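Local coordinates for protein cellulase CEL9M (Clostridium cellulolyticum, PDB 1IA6) that probably hydrolyses internal beta-1,4-glucosidic linkages in cellulose and related beta-glucans, as a family 9 glycoside hydrolase, at residues 74-77 with 78-82; 272-275 with 276-280. One frame throughout, in Å; residues are numbered along the deposited sequence.

Contact 1 (74-77 with 78-82); sequences LGWS and LYEFK
Trp76 and Glu80 meet one turn apart near the C-terminal end of helix 64-80, the carboxylate standing almost upright against the indole, with 84° between the two planes. Trp76 NE1 donates a hydrogen bond to Glu80 OE2 over 3.0 Å, at the indole edge but tilted somewhat from both planes. The bond is bent, 141° at the hydrogen, and meets the oxygen on its anti side. The placement follows partly from CG of Trp76 lying anti to its backbone N (chi1 -169°) and partly from the Glu80 chain, which starts beside its own backbone N and then folds at its second torsion, laying Glu80 CG 3.2 Å from Trp76 NE1. A glutamate suits the place because its chain is long enough to bend back over a turn. Beneath this pair, Glu80 N bonds to Trp76 O at 2.9 Å, and Phe81 N, where the chain leaves helical geometry, still bonds to Ser77 O at 2.9 Å. In the conformer given, Ser77 OG bonds to Ile73 O, a common way for a buried serine to satisfy its hydroxyl inside a helix. The indole also meets Trp215 edge-to-face and touches Met315 of helix 306-323. Because Glu80 OE1 forms a salt bridge with Lys322, each carboxylate oxygen has its own partner; the lysine and the indole N-H together probably favour the ionised glutamate and fix its rotation.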
loop_
_atom_site.group_PDB
_atom_site.type_symbol
_atom_site.label_atom_id
_atom_site.label_comp_id
_atom_site.label_asym_id
_atom_site.label_seq_id
_atom_site.Cartn_x
_atom_site.Cartn_y
_atom_site.Cartn_z
ATOM N N LEU A 74 4.945 -2.690 -0.366
ATOM C CA LEU A 74 5.971 -2.366 -1.354
ATOM C C LEU A 74 7.257 -3.093 -0.968
ATOM O O LEU A 74 7.950 -3.643 -1.822
ATOM C CB LEU A 74 6.227 -0.859 -1.398
ATOM C CG LEU A 74 5.159 -0.001 -2.077
ATOM C CD1 LEU A 74 5.460 1.470 -1.824
ATOM C CD2 LEU A 74 5.133 -0.302 -3.582
ATOM N N GLY A 75 7.568 -3.096 0.325
ATOM C CA GLY A 75 8.764 -3.778 0.795
ATOM C C GLY A 75 8.673 -5.275 0.552
ATOM O O GLY A 75 9.666 -5.920 0.221
ATOM N N TRP A 76 7.476 -5.834 0.716
ATOM C CA TRP A 76 7.267 -7.260 0.505
ATOM C C TRP A 76 7.483 -7.602 -0.970
ATOM O O TRP A 76 8.063 -8.640 -1.294
ATOM C CB TRP A 76 5.846 -7.652 0.945
ATOM C CG TRP A 76 5.596 -9.134 1.023
ATOM C CD1 TRP A 76 6.527 -10.116 1.195
ATOM C CD2 TRP A 76 4.321 -9.792 0.998
ATOM N NE1 TRP A 76 5.917 -11.343 1.279
ATOM C CE2 TRP A 76 4.562 -11.175 1.162
ATOM C CE3 TRP A 76 3.000 -9.347 0.856
ATOM C CZ2 TRP A 76 3.530 -12.120 1.186
ATOM C CZ3 TRP A 76 1.970 -10.289 0.879
ATOM C CH2 TRP A 76 2.245 -11.659 1.044
ATOM N N SER A 77 7.024 -6.716 -1.847
ATOM C CA SER A 77 7.163 -6.909 -3.287
ATOM C C SER A 77 8.634 -7.022 -3.682
ATOM O O SER A 77 9.018 -7.909 -4.447
ATOM C CB SER A 77 6.524 -5.737 -4.041
ATOM O OG SER A 77 5.159 -5.575 -3.686
ATOM N N LEU A 78 9.452 -6.120 -3.153
ATOM C CA LEU A 78 10.880 -6.101 -3.456
ATOM C C LEU A 78 11.580 -7.330 -2.877
ATOM O O LEU A 78 12.465 -7.911 -3.504
ATOM C CB LEU A 78 11.521 -4.831 -2.893
ATOM C CG LEU A 78 13.011 -4.611 -3.185
ATOM C CD1 LEU A 78 13.239 -4.535 -4.688
ATOM C CD2 LEU A 78 13.471 -3.330 -2.511
ATOM N N TYR A 79 11.174 -7.717 -1.673
ATOM C CA TYR A 79 11.756 -8.869 -0.996
ATOM C C TYR A 79 11.481 -10.184 -1.723
ATOM O O TYR A 79 12.377 -11.013 -1.881
ATOM C CB TYR A 79 11.214 -8.963 0.434
ATOM C CG TYR A 79 11.792 -10.111 1.235
ATOM C CD1 TYR A 79 13.078 -10.039 1.770
ATOM C CD2 TYR A 79 11.053 -11.273 1.454
ATOM C CE1 TYR A 79 13.612 -11.096 2.508
ATOM C CE2 TYR A 79 11.577 -12.334 2.187
ATOM C CZ TYR A 79 12.854 -12.238 2.711
ATOM O OH TYR A 79 13.367 -13.279 3.449
ATOM N N GLU A 80 10.242 -10.374 -2.165
ATOM C CA GLU A 80 9.852 -11.609 -2.845
ATOM C C GLU A 80 10.194 -11.680 -4.331
ATOM O O GLU A 80 10.470 -12.763 -4.850
ATOM C CB GLU A 80 8.345 -11.841 -2.695
ATOM C CG GLU A 80 7.836 -11.946 -1.261
ATOM C CD GLU A 80 8.227 -13.245 -0.570
ATOM O OE1 GLU A 80 8.681 -14.189 -1.252
ATOM O OE2 GLU A 80 8.063 -13.325 0.664
ATOM N N PHE A 81 10.161 -10.541 -5.018
ATOM C CA PHE A 81 10.429 -10.516 -6.455
ATOM C C PHE A 81 11.563 -9.576 -6.850
ATOM O O PHE A 81 11.483 -8.897 -7.873
ATOM C CB PHE A 81 9.155 -10.115 -7.210
ATOM C CG PHE A 81 7.964 -10.982 -6.903
ATOM C CD1 PHE A 81 7.967 -12.336 -7.229
ATOM C CD2 PHE A 81 6.838 -10.446 -6.281
ATOM C CE1 PHE A 81 6.866 -13.146 -6.938
ATOM C CE2 PHE A 81 5.732 -11.248 -5.986
ATOM C CZ PHE A 81 5.749 -12.601 -6.316
ATOM N N LYS A 82 12.624 -9.555 -6.052
ATOM C CA LYS A 82 13.762 -8.688 -6.315
ATOM C C LYS A 82 14.293 -8.773 -7.744
ATOM O O LYS A 82 14.650 -7.753 -8.335
ATOM C CB LYS A 82 14.893 -9.000 -5.333
ATOM C CG LYS A 82 16.144 -8.171 -5.556
ATOM C CD LYS A 82 17.225 -8.537 -4.556
ATOM C CE LYS A 82 18.556 -7.906 -4.932
ATOM N NZ LYS A 82 18.431 -6.434 -5.081
#

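Contact 2 (272-275 with 276-280); sequences GKQI and YKDAI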
loop_
_atom_site.group_PDB
_atom_site.type_symbol
_atom_site.label_atom_id
_atom_site.label_comp_id
_atom_site.label_asym_id
_atom_site.label_seq_id
_atom_site.Cartn_x
_atom_site.Cartn_y
_atom_site.Cartn_z
ATOM N N GLY A 272 4.641 -24.568 8.941
ATOM C CA GLY A 272 4.229 -25.763 8.232
ATOM C C GLY A 272 2.930 -26.357 8.749
ATOM O O GLY A 272 2.521 -27.433 8.307
ATOM N N LYS A 273 2.267 -25.659 9.669
ATOM C CA LYS A 273 1.017 -26.150 10.247
ATOM C C LYS A 273 -0.167 -26.154 9.285
ATOM O O LYS A 273 -0.367 -25.216 8.515
ATOM C CB LYS A 273 0.659 -25.345 11.495
ATOM C CG LYS A 273 1.570 -25.605 12.684
ATOM C CD LYS A 273 1.045 -24.894 13.915
ATOM C CE LYS A 273 1.901 -25.165 15.132
ATOM N NZ LYS A 273 1.357 -24.463 16.323
ATOM N N GLN A 274 -0.961 -27.218 9.357
ATOM C CA GLN A 274 -2.121 -27.386 8.486
ATOM C C GLN A 274 -3.175 -26.293 8.608
ATOM O O GLN A 274 -3.787 -25.909 7.613
ATOM C CB GLN A 274 -2.779 -28.745 8.749
ATOM C CG GLN A 274 -3.826 -29.141 7.714
ATOM C CD GLN A 274 -3.249 -29.240 6.313
ATOM O OE1 GLN A 274 -2.180 -29.818 6.112
ATOM N NE2 GLN A 274 -3.958 -28.685 5.335
ATOM N N ILE A 275 -3.381 -25.795 9.823
ATOM C CA ILE A 275 -4.372 -24.752 10.061
ATOM C C ILE A 275 -4.160 -23.533 9.161
ATOM O O ILE A 275 -5.122 -22.945 8.669
ATOM C CB ILE A 275 -4.358 -24.295 11.537
ATOM C CG1 ILE A 275 -5.430 -23.225 11.760
ATOM C CG2 ILE A 275 -2.977 -23.771 11.909
ATOM C CD1 ILE A 275 -5.556 -22.767 13.196
ATOM N N TYR A 276 -2.901 -23.163 8.945
ATOM C CA TYR A 276 -2.577 -22.010 8.106
ATOM C C TYR A 276 -2.701 -22.365 6.631
ATOM O O TYR A 276 -3.128 -21.543 5.820
ATOM C CB TYR A 276 -1.166 -21.499 8.419
ATOM C CG TYR A 276 -0.987 -21.168 9.880
ATOM C CD1 TYR A 276 -1.866 -20.298 10.524
ATOM C CD2 TYR A 276 0.020 -21.768 10.637
ATOM C CE1 TYR A 276 -1.755 -20.039 11.883
ATOM C CE2 TYR A 276 0.141 -21.515 12.001
ATOM C CZ TYR A 276 -0.753 -20.652 12.615
ATOM O OH TYR A 276 -0.668 -20.421 13.965
ATOM N N LYS A 277 -2.336 -23.594 6.278
ATOM C CA LYS A 277 -2.449 -24.027 4.892
ATOM C C LYS A 277 -3.925 -24.061 4.501
ATOM O O LYS A 277 -4.282 -23.695 3.383
ATOM C CB LYS A 277 -1.828 -25.414 4.699
ATOM C CG LYS A 277 -0.324 -25.450 4.898
ATOM C CD LYS A 277 0.218 -26.855 4.696
ATOM C CE LYS A 277 1.725 -26.891 4.857
ATOM N NZ LYS A 277 2.256 -28.280 4.731
ATOM N N ASP A 278 -4.779 -24.495 5.424
ATOM C CA ASP A 278 -6.211 -24.555 5.148
ATOM C C ASP A 278 -6.807 -23.156 4.996
ATOM O O ASP A 278 -7.705 -22.942 4.183
ATOM C CB ASP A 278 -6.957 -25.299 6.261
ATOM C CG ASP A 278 -6.662 -26.791 6.273
ATOM O OD1 ASP A 278 -6.242 -27.333 5.228
ATOM O OD2 ASP A 278 -6.867 -27.425 7.327
ATOM N N ALA A 279 -6.320 -22.206 5.788
ATOM C CA ALA A 279 -6.822 -20.835 5.712
ATOM C C ALA A 279 -6.554 -20.252 4.328
ATOM O O ALA A 279 -7.426 -19.624 3.724
ATOM C CB ALA A 279 -6.163 -19.975 6.783
ATOM N N ILE A 280 -5.339 -20.458 3.829
ATOM C CA ILE A 280 -4.962 -19.965 2.510
ATOM C C ILE A 280 -5.775 -20.648 1.415
ATOM O O ILE A 280 -6.286 -19.990 0.505
ATOM C CB ILE A 280 -3.459 -20.204 2.244
ATOM C CG1 ILE A 280 -2.627 -19.353 3.202
ATOM C CG2 ILE A 280 -3.122 -19.876 0.802
ATOM C CD1 ILE A 280 -2.956 -17.881 3.152
#
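The phenol ring of Tyr276 carries the methyl CG2 of Ile275 on one face in the conformer given, a CH-pi contact with the carbon 3.6 Å from the ring centroid and only 2° off the normal. Lys273 CB approaches the same ring obliquely, 3.7 Å from Tyr276 CD2, and its extended chain runs alongside the phenol in the same direction. The lysine's methylenes and the ring thus pack together while the ammonium and the hydroxyl both reach Glu234 OE1, the first in a salt bridge, the second in a hydrogen bond. The place of the Ile275 methyl is consistent with its CG1 branch being anti to the backbone N, which puts CG2 between the N and the carbonyl carbon.

The other flat pair is the amide of Gln274 and the carboxylate of Asp278, with planes 49° apart and side chains crossing at about a right angle. Gln274 NE2 donates to Asp278 OD1 over 2.7 Å, fairly straight at 157°. The acceptor lies in the amide plane, whereas the donor sits well above the carboxylate plane. A bend at its second torsion returns the glutamine to the helix, where Asp278 N also bonds to Gln274 O at 2.8 Å. The extended Lys277 passes back along the turn until its CE is 3.6 Å from Gly272 O.

Gly272 ends helix 260-271 with a positive phi, which favours glycine because it has no side chain to clash, and Lys273 takes the N-cap position of helix 274-289. The Lys273 carbonyl receives weak bonds from Tyr276 N and Lys277 N. Tyr276 packs back on Leu267 and Ala268, giving an alpha-alpha hairpin with a short turn, in keeping with the paired helices of the alpha-barrel fold of family 9 cellulases.

Contact 1 is a largely buried part of the helical fold, its centre about 12 Å from that of the chain, whereas contact 2 sits at the periphery, about 25 Å out. Their centres are about 23 Å apart and their nearest atoms about 8 Å. The calcium site lies at a moderate distance from both: the side chain of Asp211 is about 12 Å from that of Trp76 and about 11 Å from that of Tyr276, and the ion itself is about 14 Å from the Trp76 side chain. Trp215, which Trp76 meets, shares helix 210-224 with Asp211 and Asp212. Neither contact supplies a metal ligand or includes the predicted catalytic residues Asp401 and Glu410. One completes a helix end, the other begins a helix.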